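Local structure of cell surface protein (Putative S-layer protein) (Clostridioides difficile R20291, 5NJL) at residues Asp23-Lys28 with Thr55-Leu60; Glu113-Lys116 with Ile122-Val125; Asn169-Asp172 with Thr176-Asp179. The protein probably serves as a cell-surface S-layer-associated protein, with an extended three-domain fold, and shows cell adhesion in vitro. One frame throughout, in Å; residues are numbered along the deposited sequence.

Contact 1: residues Asp23-Lys28 with Thr55-Leu60; sequences DLMSQK and TNIDEL. With SO4 (sulfate ion), chain Q.
Met25 alone bridges to the backbone at the start of helix 57-65, laying its thioether against Asn56 and Ile57. CG lies anti to the carbonyl carbon (chi1 -68°) and the chain is extended up to SD, then bends at chi3 (81°), so the methyl is directed onto the turn before the helix. Met25 CE lies 3.5 Å from Asn56 N. Met25 SD sits 3.7 Å from Ile57 N. This is the close part of the contact; Met25 also rests on Ile42 and Ile54, and Ile57 reaches back to Val21 and Arg22 of helix 14-25.

The other side is polar and open. Thr55 and Asn56 point their CB atoms away from Met25, and Thr55 OG1 hydrogen-bonds O1 of a sulfate at 2.8 Å, an ion probably from the crystallisation liquor. Glu59 OE2 takes two N-H groups from the same face of its carboxylate plane, Thr55 N at 2.8 Å and Asn56 N at 3.3 Å. In the conformer given, Asn56 OD1 accepts from Asp58 N at 2.9 Å. Asn56 as N-cap and Glu59 OE2 accepting from Asn56 N make a capping box, with Met25 of helix 14-25 packed against its backbone.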
ATOM      1  N   ASP A  23      -5.317 -15.624  -8.487  1.00 30.24           N
ATOM      2  CA  ASP A  23      -3.872 -15.594  -8.724  0.55 32.18           C
ATOM      3  C   ASP A  23      -3.106 -14.958  -7.547  1.00 31.07           C
ATOM      4  O   ASP A  23      -2.056 -15.478  -7.152  1.00 32.74           O
ATOM      5  CB  ASP A  23      -3.546 -14.939 -10.079  0.55 33.90           C
ATOM      6  CG  ASP A  23      -4.059 -15.759 -11.279  0.55 36.10           C
ATOM      7  OD1 ASP A  23      -4.349 -16.974 -11.132  0.55 40.12           O
ATOM      8  OD2 ASP A  23      -4.175 -15.180 -12.380  0.55 38.58           O
ATOM      9  N   LEU A  24      -3.639 -13.878  -6.965  1.00 30.42           N
ATOM     10  CA  LEU A  24      -3.035 -13.247  -5.789  1.00 29.53           C
ATOM     11  C   LEU A  24      -2.983 -14.180  -4.608  1.00 30.47           C
ATOM     12  O   LEU A  24      -1.975 -14.233  -3.898  1.00 29.37           O
ATOM     13  CB  LEU A  24      -3.798 -11.997  -5.359  1.00 29.98           C
ATOM     14  CG  LEU A  24      -3.759 -10.804  -6.333  1.00 30.71           C
ATOM     15  CD1 LEU A  24      -4.605  -9.716  -5.737  1.00 32.11           C
ATOM     16  CD2 LEU A  24      -2.342 -10.312  -6.634  1.00 32.68           C
ATOM     17  N   MET A  25      -4.079 -14.901  -4.379  1.00 29.30           N
ATOM     18  CA  MET A  25      -4.170 -15.783  -3.205  1.00 29.68           C
ATOM     19  C   MET A  25      -3.240 -16.998  -3.317  1.00 27.34           C
ATOM     20  O   MET A  25      -2.894 -17.588  -2.301  1.00 28.71           O
ATOM     21  CB  MET A  25      -5.612 -16.230  -2.954  1.00 30.45           C
ATOM     22  CG  MET A  25      -6.518 -15.100  -2.502  1.00 31.20           C
ATOM     23  SD  MET A  25      -8.210 -15.582  -2.098  1.00 30.03           S
ATOM     24  CE  MET A  25      -8.024 -16.208  -0.429  1.00 30.18           C
ATOM     25  N   SER A  26      -2.830 -17.355  -4.530  1.00 27.35           N
ATOM     26  CA  SER A  26      -1.901 -18.460  -4.725  1.00 28.68           C
ATOM     27  C   SER A  26      -0.460 -18.033  -4.455  1.00 29.85           C
ATOM     28  O   SER A  26       0.423 -18.893  -4.421  1.00 27.91           O
ATOM     29  CB  SER A  26      -2.029 -19.055  -6.137  1.00 31.60           C
ATOM     30  OG  SER A  26      -1.606 -18.122  -7.119  1.00 34.18           O
ATOM     31  N   GLN A  27      -0.205 -16.724  -4.260  1.00 28.44           N
ATOM     32  CA  GLN A  27       1.171 -16.253  -4.157  1.00 29.34           C
ATOM     33  C   GLN A  27       1.632 -16.386  -2.717  1.00 26.66           C
ATOM     34  O   GLN A  27       0.998 -15.876  -1.810  1.00 27.61           O
ATOM     35  CB  GLN A  27       1.318 -14.814  -4.644  1.00 29.39           C
ATOM     36  CG  GLN A  27       1.114 -14.656  -6.128  1.00 32.14           C
ATOM     37  CD  GLN A  27       1.352 -13.243  -6.576  1.00 37.44           C
ATOM     38  OE1 GLN A  27       2.259 -12.558  -6.071  1.00 41.13           O
ATOM     39  NE2 GLN A  27       0.543 -12.784  -7.530  1.00 42.01           N
ATOM     40  N   LYS A  28       2.765 -17.052  -2.543  1.00 25.82           N
ATOM     41  CA  LYS A  28       3.360 -17.298  -1.239  1.00 26.98           C
ATOM     42  C   LYS A  28       4.797 -16.734  -1.189  1.00 25.10           C
ATOM     43  O   LYS A  28       5.499 -16.670  -2.199  1.00 26.82           O
ATOM     44  CB  LYS A  28       3.435 -18.814  -0.986  1.00 29.16           C
ATOM     45  CG  LYS A  28       2.109 -19.585  -1.047  1.00 33.55           C
ATOM     46  CD  LYS A  28       2.390 -21.077  -1.231  1.00 39.37           C
ATOM     47  CE  LYS A  28       1.184 -21.934  -0.894  1.00 46.67           C
ATOM     48  NZ  LYS A  28       0.037 -21.646  -1.808  1.00 51.13           N
ATOM     49  N   THR A  55      -9.591 -17.244   3.493  1.00 29.96           N
ATOM     50  CA  THR A  55      -8.371 -18.016   3.254  1.00 29.71           C
ATOM     51  C   THR A  55      -8.357 -18.829   1.983  1.00 30.50           C
ATOM     52  O   THR A  55      -7.298 -19.375   1.624  1.00 30.25           O
ATOM     53  CB  THR A  55      -8.094 -18.963   4.426  1.00 32.53           C
ATOM     54  OG1 THR A  55      -9.241 -19.815   4.642  1.00 34.60           O
ATOM     55  CG2 THR A  55      -7.800 -18.139   5.680  1.00 34.15           C
ATOM     56  N   ASN A  56      -9.511 -18.899   1.293  1.00 28.63           N
ATOM     57  CA  ASN A  56      -9.637 -19.598   0.009  0.60 29.35           C
ATOM     58  C   ASN A  56     -10.503 -18.738  -0.917  1.00 27.74           C
ATOM     59  O   ASN A  56     -11.485 -18.143  -0.481  1.00 27.16           O
ATOM     60  CB  ASN A  56     -10.316 -20.981   0.160  0.60 31.27           C
ATOM     61  CG  ASN A  56     -10.168 -21.862  -1.090  0.60 34.40           C
ATOM     62  OD1 ASN A  56     -10.872 -21.703  -2.118  0.60 30.05           O
ATOM     63  ND2 ASN A  56      -9.250 -22.834  -0.997  0.60 37.14           N
ATOM     64  N   ILE A  57     -10.133 -18.698  -2.184  1.00 27.25           N
ATOM     65  CA  ILE A  57     -10.892 -17.991  -3.224  1.00 28.78           C
ATOM     66  C   ILE A  57     -12.374 -18.415  -3.308  1.00 29.49           C
ATOM     67  O   ILE A  57     -13.233 -17.588  -3.626  1.00 29.01           O
ATOM     68  CB  ILE A  57     -10.181 -18.113  -4.600  1.00 27.85           C
ATOM     69  CG1 ILE A  57     -10.831 -17.219  -5.657  1.00 29.05           C
ATOM     70  CG2 ILE A  57     -10.081 -19.556  -5.081  1.00 28.97           C
ATOM     71  CD1 ILE A  57     -10.783 -15.734  -5.349  1.00 29.54           C
ATOM     72  N   ASP A  58     -12.675 -19.677  -2.998  1.00 28.47           N
ATOM     73  CA  ASP A  58     -14.064 -20.137  -2.999  1.00 29.28           C
ATOM     74  C   ASP A  58     -14.939 -19.378  -2.018  1.00 29.97           C
ATOM     75  O   ASP A  58     -16.130 -19.200  -2.273  1.00 29.40           O
ATOM     76  CB  ASP A  58     -14.218 -21.651  -2.760  1.00 29.21           C
ATOM     77  CG  ASP A  58     -15.685 -22.074  -2.837  1.00 29.04           C
ATOM     78  OD1 ASP A  58     -16.266 -21.933  -3.937  1.00 28.72           O
ATOM     79  OD2 ASP A  58     -16.278 -22.440  -1.801  1.00 28.54           O
ATOM     80  N   GLU A  59     -14.369 -18.860  -0.934  1.00 28.70           N
ATOM     81  CA  GLU A  59     -15.162 -18.047  -0.026  1.00 30.68           C
ATOM     82  C   GLU A  59     -15.716 -16.801  -0.724  1.00 30.42           C
ATOM     83  O   GLU A  59     -16.867 -16.415  -0.478  1.00 30.14           O
ATOM     84  CB  GLU A  59     -14.374 -17.641   1.212  1.00 32.61           C
ATOM     85  CG  GLU A  59     -14.012 -18.807   2.111  1.00 34.60           C
ATOM     86  CD  GLU A  59     -13.214 -18.337   3.306  1.00 37.90           C
ATOM     87  OE1 GLU A  59     -13.777 -17.618   4.155  1.00 41.73           O
ATOM     88  OE2 GLU A  59     -12.026 -18.671   3.364  1.00 38.34           O
ATOM     89  N   LEU A  60     -14.897 -16.191  -1.581  1.00 29.63           N
ATOM     90  CA  LEU A  60     -15.329 -15.031  -2.368  1.00 29.59           C
ATOM     91  C   LEU A  60     -16.324 -15.449  -3.442  1.00 29.01           C
ATOM     92  O   LEU A  60     -17.348 -14.801  -3.618  1.00 29.72           O
ATOM     93  CB  LEU A  60     -14.136 -14.306  -2.995  1.00 29.58           C
ATOM     94  CG  LEU A  60     -14.467 -13.204  -4.002  1.00 30.58           C
ATOM     95  CD1 LEU A  60     -15.222 -12.095  -3.312  1.00 32.09           C
ATOM     96  CD2 LEU A  60     -13.183 -12.693  -4.622  1.00 33.45           C
TER
HETATM   97  S   SO4 Q 416      -8.194 -22.970   4.291  0.60 70.23           S
HETATM   98  O1  SO4 Q 416      -9.074 -22.510   5.385  0.60 70.10           O
HETATM   99  O2  SO4 Q 416      -8.038 -24.438   4.373  0.60 68.27           O
HETATM  100  O3  SO4 Q 416      -8.786 -22.609   2.985  0.60 63.37           O
HETATM  101  O4  SO4 Q 416      -6.862 -22.340   4.440  0.60 70.25           O

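Contact 2: residues Glu113-Lys116 with Ile122-Val125; sequences EKAK and IYKV
The backbone oxygen of Tyr123, whose ring meets Lys114 and Ala115, accepts a hydrogen bond from Lys146 NZ. The same ammonium group also reaches Lys124 O through a weak bond, so one lysine tip collects two carbonyls of the short segment 122-125, and Lys146 is paired with Val125 by backbone hydrogen bonding as well. From this pinned backbone the Tyr123 side chain points toward the end of helix 101-115. CG stands anti to the carbonyl carbon (chi1 -63°), which carries the ring across to the helix; there CD1 and CE1 are the ring atoms nearest Ala115, which approaches obliquely. Tyr123 CD1 is 3.8 Å from Ala115 CA, and Tyr123 CE1 is 4.0 Å from Ala115 CB.

The contact closes a short connection in which helix 101-115 ends, the chain turns through a few residues, and the weakly bonded helix 122-125 leads directly into strand 126-133. No hydrogen bond crosses between the two segments; the join is van der Waals contact around one buried tyrosine, which Glu118 of the intervening turn and Leu166 also touch.

At the phenol end, Lys114 crosses the Tyr123 side chain obliquely near its oxygen: Lys114 CB lies 3.7 Å and Lys114 CD 3.8 Å from Tyr123 OH. CB points toward Tyr123, yet the chain then leads away and bends at chi4 (73°), taking NZ to a weak hydrogen bond with Ser110 OG one turn back along the helix. A sulfate, probably from the crystallisation liquor, lies about 4 Å from the Lys114 side chain.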
ATOM      1  N   GLU A 113      27.582  10.497  16.965  1.00 35.28           N
ATOM      2  CA  GLU A 113      27.347  10.343  18.404  1.00 36.57           C
ATOM      3  C   GLU A 113      27.814   8.979  18.904  1.00 35.87           C
ATOM      4  O   GLU A 113      28.534   8.903  19.886  1.00 34.39           O
ATOM      5  CB  GLU A 113      25.871  10.598  18.741  1.00 41.65           C
ATOM      6  CG  GLU A 113      25.531  10.566  20.234  1.00 48.41           C
ATOM      7  CD  GLU A 113      26.123  11.721  21.044  1.00 53.80           C
ATOM      8  OE1 GLU A 113      26.094  11.626  22.295  1.00 60.63           O
ATOM      9  OE2 GLU A 113      26.610  12.724  20.459  1.00 57.83           O
ATOM     10  N   LYS A 114      27.436   7.905  18.223  1.00 33.46           N
ATOM     11  CA  LYS A 114      27.890   6.570  18.601  1.00 35.97           C
ATOM     12  C   LYS A 114      29.415   6.421  18.626  1.00 34.62           C
ATOM     13  O   LYS A 114      29.928   5.714  19.486  1.00 37.80           O
ATOM     14  CB  LYS A 114      27.310   5.485  17.685  1.00 37.09           C
ATOM     15  CG  LYS A 114      25.889   5.066  17.994  1.00 41.29           C
ATOM     16  CD  LYS A 114      25.388   4.161  16.876  1.00 46.07           C
ATOM     17  CE  LYS A 114      24.209   3.291  17.281  1.00 52.17           C
ATOM     18  NZ  LYS A 114      22.959   4.072  17.410  1.00 57.24           N
ATOM     19  N   ALA A 115      30.124   7.087  17.715  1.00 31.68           N
ATOM     20  CA  ALA A 115      31.583   6.961  17.647  1.00 33.93           C
ATOM     21  C   ALA A 115      32.295   7.484  18.891  1.00 36.66           C
ATOM     22  O   ALA A 115      33.394   7.030  19.194  1.00 39.16           O
ATOM     23  CB  ALA A 115      32.140   7.657  16.415  1.00 33.13           C
ATOM     24  N   LYS A 116      31.674   8.421  19.599  1.00 37.55           N
ATOM     25  CA  LYS A 116      32.235   8.925  20.865  1.00 41.76           C
ATOM     26  C   LYS A 116      32.427   7.856  21.946  1.00 42.15           C
ATOM     27  O   LYS A 116      33.359   7.969  22.741  1.00 40.59           O
ATOM     28  CB  LYS A 116      31.373  10.053  21.420  1.00 43.11           C
ATOM     29  CG  LYS A 116      31.433  11.312  20.579  1.00 43.82           C
ATOM     30  CD  LYS A 116      30.432  12.337  21.050  1.00 47.31           C
ATOM     31  CE  LYS A 116      30.458  13.535  20.120  1.00 50.87           C
ATOM     32  NZ  LYS A 116      29.449  14.532  20.558  1.00 56.59           N
ATOM     33  N   ILE A 122      33.080  -2.251  14.127  1.00 29.55           N
ATOM     34  CA  ILE A 122      34.056  -1.381  13.466  1.00 28.56           C
ATOM     35  C   ILE A 122      34.536  -0.274  14.410  1.00 28.85           C
ATOM     36  O   ILE A 122      35.717   0.055  14.419  1.00 26.53           O
ATOM     37  CB  ILE A 122      33.499  -0.826  12.134  1.00 26.86           C
ATOM     38  CG1 ILE A 122      33.302  -1.986  11.156  1.00 27.78           C
ATOM     39  CG2 ILE A 122      34.447   0.218  11.532  1.00 27.17           C
ATOM     40  CD1 ILE A 122      32.562  -1.618   9.881  1.00 27.86           C
ATOM     41  N   TYR A 123      33.643   0.240  15.256  1.00 28.14           N
ATOM     42  CA  TYR A 123      34.000   1.300  16.184  1.00 29.73           C
ATOM     43  C   TYR A 123      35.159   0.961  17.131  1.00 30.10           C
ATOM     44  O   TYR A 123      35.891   1.864  17.540  1.00 30.72           O
ATOM     45  CB  TYR A 123      32.815   1.706  17.045  1.00 29.79           C
ATOM     46  CG  TYR A 123      31.635   2.298  16.318  1.00 28.70           C
ATOM     47  CD1 TYR A 123      31.656   3.622  15.881  1.00 28.86           C
ATOM     48  CD2 TYR A 123      30.462   1.562  16.154  1.00 29.08           C
ATOM     49  CE1 TYR A 123      30.555   4.178  15.254  1.00 29.06           C
ATOM     50  CE2 TYR A 123      29.343   2.108  15.527  1.00 29.47           C
ATOM     51  CZ  TYR A 123      29.392   3.408  15.083  1.00 29.59           C
ATOM     52  OH  TYR A 123      28.293   3.958  14.465  1.00 30.42           O
ATOM     53  N   LYS A 124      35.304  -0.319  17.461  1.00 31.27           N
ATOM     54  CA  LYS A 124      36.387  -0.792  18.326  1.00 34.19           C
ATOM     55  C   LYS A 124      37.773  -0.641  17.703  1.00 31.60           C
ATOM     56  O   LYS A 124      38.730  -0.365  18.406  1.00 30.24           O
ATOM     57  CB  LYS A 124      36.170  -2.267  18.680  1.00 36.99           C
ATOM     58  CG  LYS A 124      37.075  -2.791  19.785  1.00 44.18           C
ATOM     59  CD  LYS A 124      36.690  -4.214  20.153  1.00 49.86           C
ATOM     60  CE  LYS A 124      37.618  -4.781  21.228  1.00 57.56           C
ATOM     61  NZ  LYS A 124      37.552  -4.033  22.520  1.00 61.08           N
ATOM     62  N   VAL A 125      37.870  -0.853  16.395  1.00 29.82           N
ATOM     63  CA  VAL A 125      39.151  -0.944  15.711  1.00 29.23           C
ATOM     64  C   VAL A 125      39.432   0.204  14.741  1.00 28.52           C
ATOM     65  O   VAL A 125      40.498   0.222  14.123  1.00 27.86           O
ATOM     66  CB  VAL A 125      39.255  -2.294  14.965  1.00 31.20           C
ATOM     67  CG1 VAL A 125      39.212  -3.428  15.989  1.00 32.68           C
ATOM     68  CG2 VAL A 125      38.164  -2.446  13.883  1.00 28.70           C
TER

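Contact 3: residues Asn169-Asp172 with Thr176-Asp179; sequences NPVD and TNLD
A small beta-hairpin-like turn, in the long loop region between strands 152-158 and 199-200, brings Asn169-Asp172 back against Thr176-Asp179. The two arms run in roughly opposing directions, 134° apart, and share a single bridge at Val171 and Asn177, a non-hydrogen-bonded antiparallel pair with CA atoms 4.5 Å apart. The flanking residues supply its bonds. Leu178 N donates to Pro170 O at 2.8 Å, nearly in line with the C=O bond (C=O...N 177°), and Asp172 N donates to Thr176 O at 3.1 Å, in the carbonyl plane. Within the bridge, CA-H groups point at the same two oxygens: Val171 CA lies 3.2 Å from Thr176 O, and Asn177 CA 3.3 Å from Pro170 O, so each carbonyl takes one N-H and one C-H.

Asp172 secures the turn itself. With CG held between its backbone N and carbonyl carbon (chi1 78°), the carboxylate folds over the loop, and OD1 hydrogen-bonds Thr174 OG1 and, weakly, Thr176 N. Thr176 OG1 also pairs with Thr174 OG1, so the threonine between the arms is held from both sides of the turn. The other carboxylate oxygen, OD2, sits beside the Leu178 methyl CD2, the two side chains crossing at about a right angle.

Farther along, Asp179 OD1 turns to Ser181 OG rather than across to Asn169, and Asn169 and Pro170 both touch Pro180. Asn169 stays near the backbone opposite, its CB 3.2 Å from Leu178 O. Over the bridge, Val171 and Asn177 run aslant to each other, and the valine methyl CG2 presses to 3.2 Å from Asn177 OD1.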
ATOM      1  N   ASN A 169      29.318  -7.009  11.152  1.00 31.50           N
ATOM      2  CA  ASN A 169      30.431  -7.446  10.331  1.00 31.74           C
ATOM      3  C   ASN A 169      30.293  -6.897   8.922  1.00 31.79           C
ATOM      4  O   ASN A 169      29.263  -7.108   8.275  1.00 29.83           O
ATOM      5  CB  ASN A 169      30.458  -8.978  10.256  1.00 33.30           C
ATOM      6  CG  ASN A 169      30.889  -9.634  11.557  1.00 32.82           C
ATOM      7  OD1 ASN A 169      31.126  -8.985  12.557  1.00 32.97           O
ATOM      8  ND2 ASN A 169      31.053 -10.957  11.511  1.00 38.11           N
ATOM      9  N   PRO A 170      31.315  -6.172   8.434  1.00 27.14           N
ATOM     10  CA  PRO A 170      31.267  -5.757   7.055  1.00 27.33           C
ATOM     11  C   PRO A 170      31.627  -6.919   6.128  1.00 26.51           C
ATOM     12  O   PRO A 170      31.995  -7.985   6.596  1.00 27.88           O
ATOM     13  CB  PRO A 170      32.323  -4.642   7.004  1.00 28.15           C
ATOM     14  CG  PRO A 170      33.345  -5.082   8.009  1.00 28.16           C
ATOM     15  CD  PRO A 170      32.535  -5.697   9.110  1.00 28.00           C
ATOM     16  N   VAL A 171      31.527  -6.689   4.834  1.00 26.05           N
ATOM     17  CA  VAL A 171      31.827  -7.662   3.809  1.00 26.37           C
ATOM     18  C   VAL A 171      33.093  -7.297   3.056  1.00 25.74           C
ATOM     19  O   VAL A 171      33.281  -6.138   2.659  1.00 25.26           O
ATOM     20  CB  VAL A 171      30.648  -7.773   2.830  1.00 26.21           C
ATOM     21  CG1 VAL A 171      30.912  -8.779   1.733  1.00 27.98           C
ATOM     22  CG2 VAL A 171      29.398  -8.131   3.606  1.00 29.27           C
ATOM     23  N   ASP A 172      33.943  -8.298   2.831  1.00 24.74           N
ATOM     24  CA  ASP A 172      35.169  -8.121   2.062  1.00 25.54           C
ATOM     25  C   ASP A 172      35.013  -8.634   0.615  1.00 26.44           C
ATOM     26  O   ASP A 172      33.897  -8.980   0.194  1.00 25.40           O
ATOM     27  CB  ASP A 172      36.382  -8.707   2.836  1.00 27.00           C
ATOM     28  CG  ASP A 172      36.507 -10.236   2.774  1.00 29.60           C
ATOM     29  OD1 ASP A 172      35.671 -10.914   2.129  1.00 27.36           O
ATOM     30  OD2 ASP A 172      37.481 -10.763   3.425  1.00 29.71           O
ATOM     31  N   THR A 176      32.661 -12.581   2.142  1.00 27.83           N
ATOM     32  CA  THR A 176      32.507 -13.018   3.538  1.00 29.90           C
ATOM     33  C   THR A 176      32.134 -11.832   4.428  1.00 29.27           C
ATOM     34  O   THR A 176      32.694 -10.751   4.282  1.00 28.14           O
ATOM     35  CB  THR A 176      33.817 -13.674   4.057  1.00 29.95           C
ATOM     36  OG1 THR A 176      34.117 -14.849   3.279  1.00 31.23           O
ATOM     37  CG2 THR A 176      33.682 -14.061   5.508  1.00 32.47           C
ATOM     38  N   ASN A 177      31.187 -12.045   5.332  1.00 28.36           N
ATOM     39  CA  ASN A 177      30.948 -11.140   6.464  1.00 32.45           C
ATOM     40  C   ASN A 177      32.040 -11.376   7.503  1.00 31.79           C
ATOM     41  O   ASN A 177      32.087 -12.392   8.171  1.00 32.17           O
ATOM     42  CB  ASN A 177      29.527 -11.335   7.036  1.00 35.20           C
ATOM     43  CG  ASN A 177      28.468 -10.784   6.106  1.00 35.25           C
ATOM     44  OD1 ASN A 177      28.131  -9.611   6.165  1.00 43.80           O
ATOM     45  ND2 ASN A 177      28.002 -11.596   5.203  1.00 38.31           N
ATOM     46  N   LEU A 178      32.950 -10.430   7.580  1.00 31.52           N
ATOM     47  CA  LEU A 178      34.227 -10.578   8.260  1.00 35.83           C
ATOM     48  C   LEU A 178      34.172  -9.897   9.621  1.00 33.20           C
ATOM     49  O   LEU A 178      33.623  -8.818   9.753  1.00 34.10           O
ATOM     50  CB  LEU A 178      35.283  -9.949   7.321  1.00 36.36           C
ATOM     51  CG  LEU A 178      36.746 -10.069   7.647  1.00 37.92           C
ATOM     52  CD1 LEU A 178      37.191 -11.522   7.587  1.00 37.27           C
ATOM     53  CD2 LEU A 178      37.556  -9.204   6.698  1.00 37.07           C
ATOM     54  N   ASP A 179      34.688 -10.538  10.667  1.00 33.94           N
ATOM     55  CA  ASP A 179      34.697  -9.956  12.001  1.00 35.42           C
ATOM     56  C   ASP A 179      35.799  -8.875  12.108  1.00 33.91           C
ATOM     57  O   ASP A 179      36.962  -9.176  11.873  1.00 33.79           O
ATOM     58  CB  ASP A 179      34.915 -11.065  13.048  1.00 39.53           C
ATOM     59  CG  ASP A 179      34.906 -10.561  14.480  1.00 40.01           C
ATOM     60  OD1 ASP A 179      34.830  -9.352  14.781  1.00 43.85           O
ATOM     61  OD2 ASP A 179      35.012 -11.415  15.372  1.00 49.71           O
TER

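Overall arrangement
None of the three contacts is a fully buried core. Contact 2 comes nearest, with one buried tyrosine, while contacts 1 and 3 are surface contacts. Contact 1 joins two helices that lie against a common five-stranded sheet and stands apart, its centre 49 Å from contact 2 and 41 Å from contact 3. Contacts 2 and 3 are neighbours, with centres 17 Å apart, and meet where Ile122 CD1 packs on Pro170 CG at 4.0 Å. Their chemistry differs: contacts 1 and 2 have no hydrogen bond between their segments and depend on one methionine or tyrosine, whereas contact 3, in a loop without regular strands, is held mainly by backbone bonds.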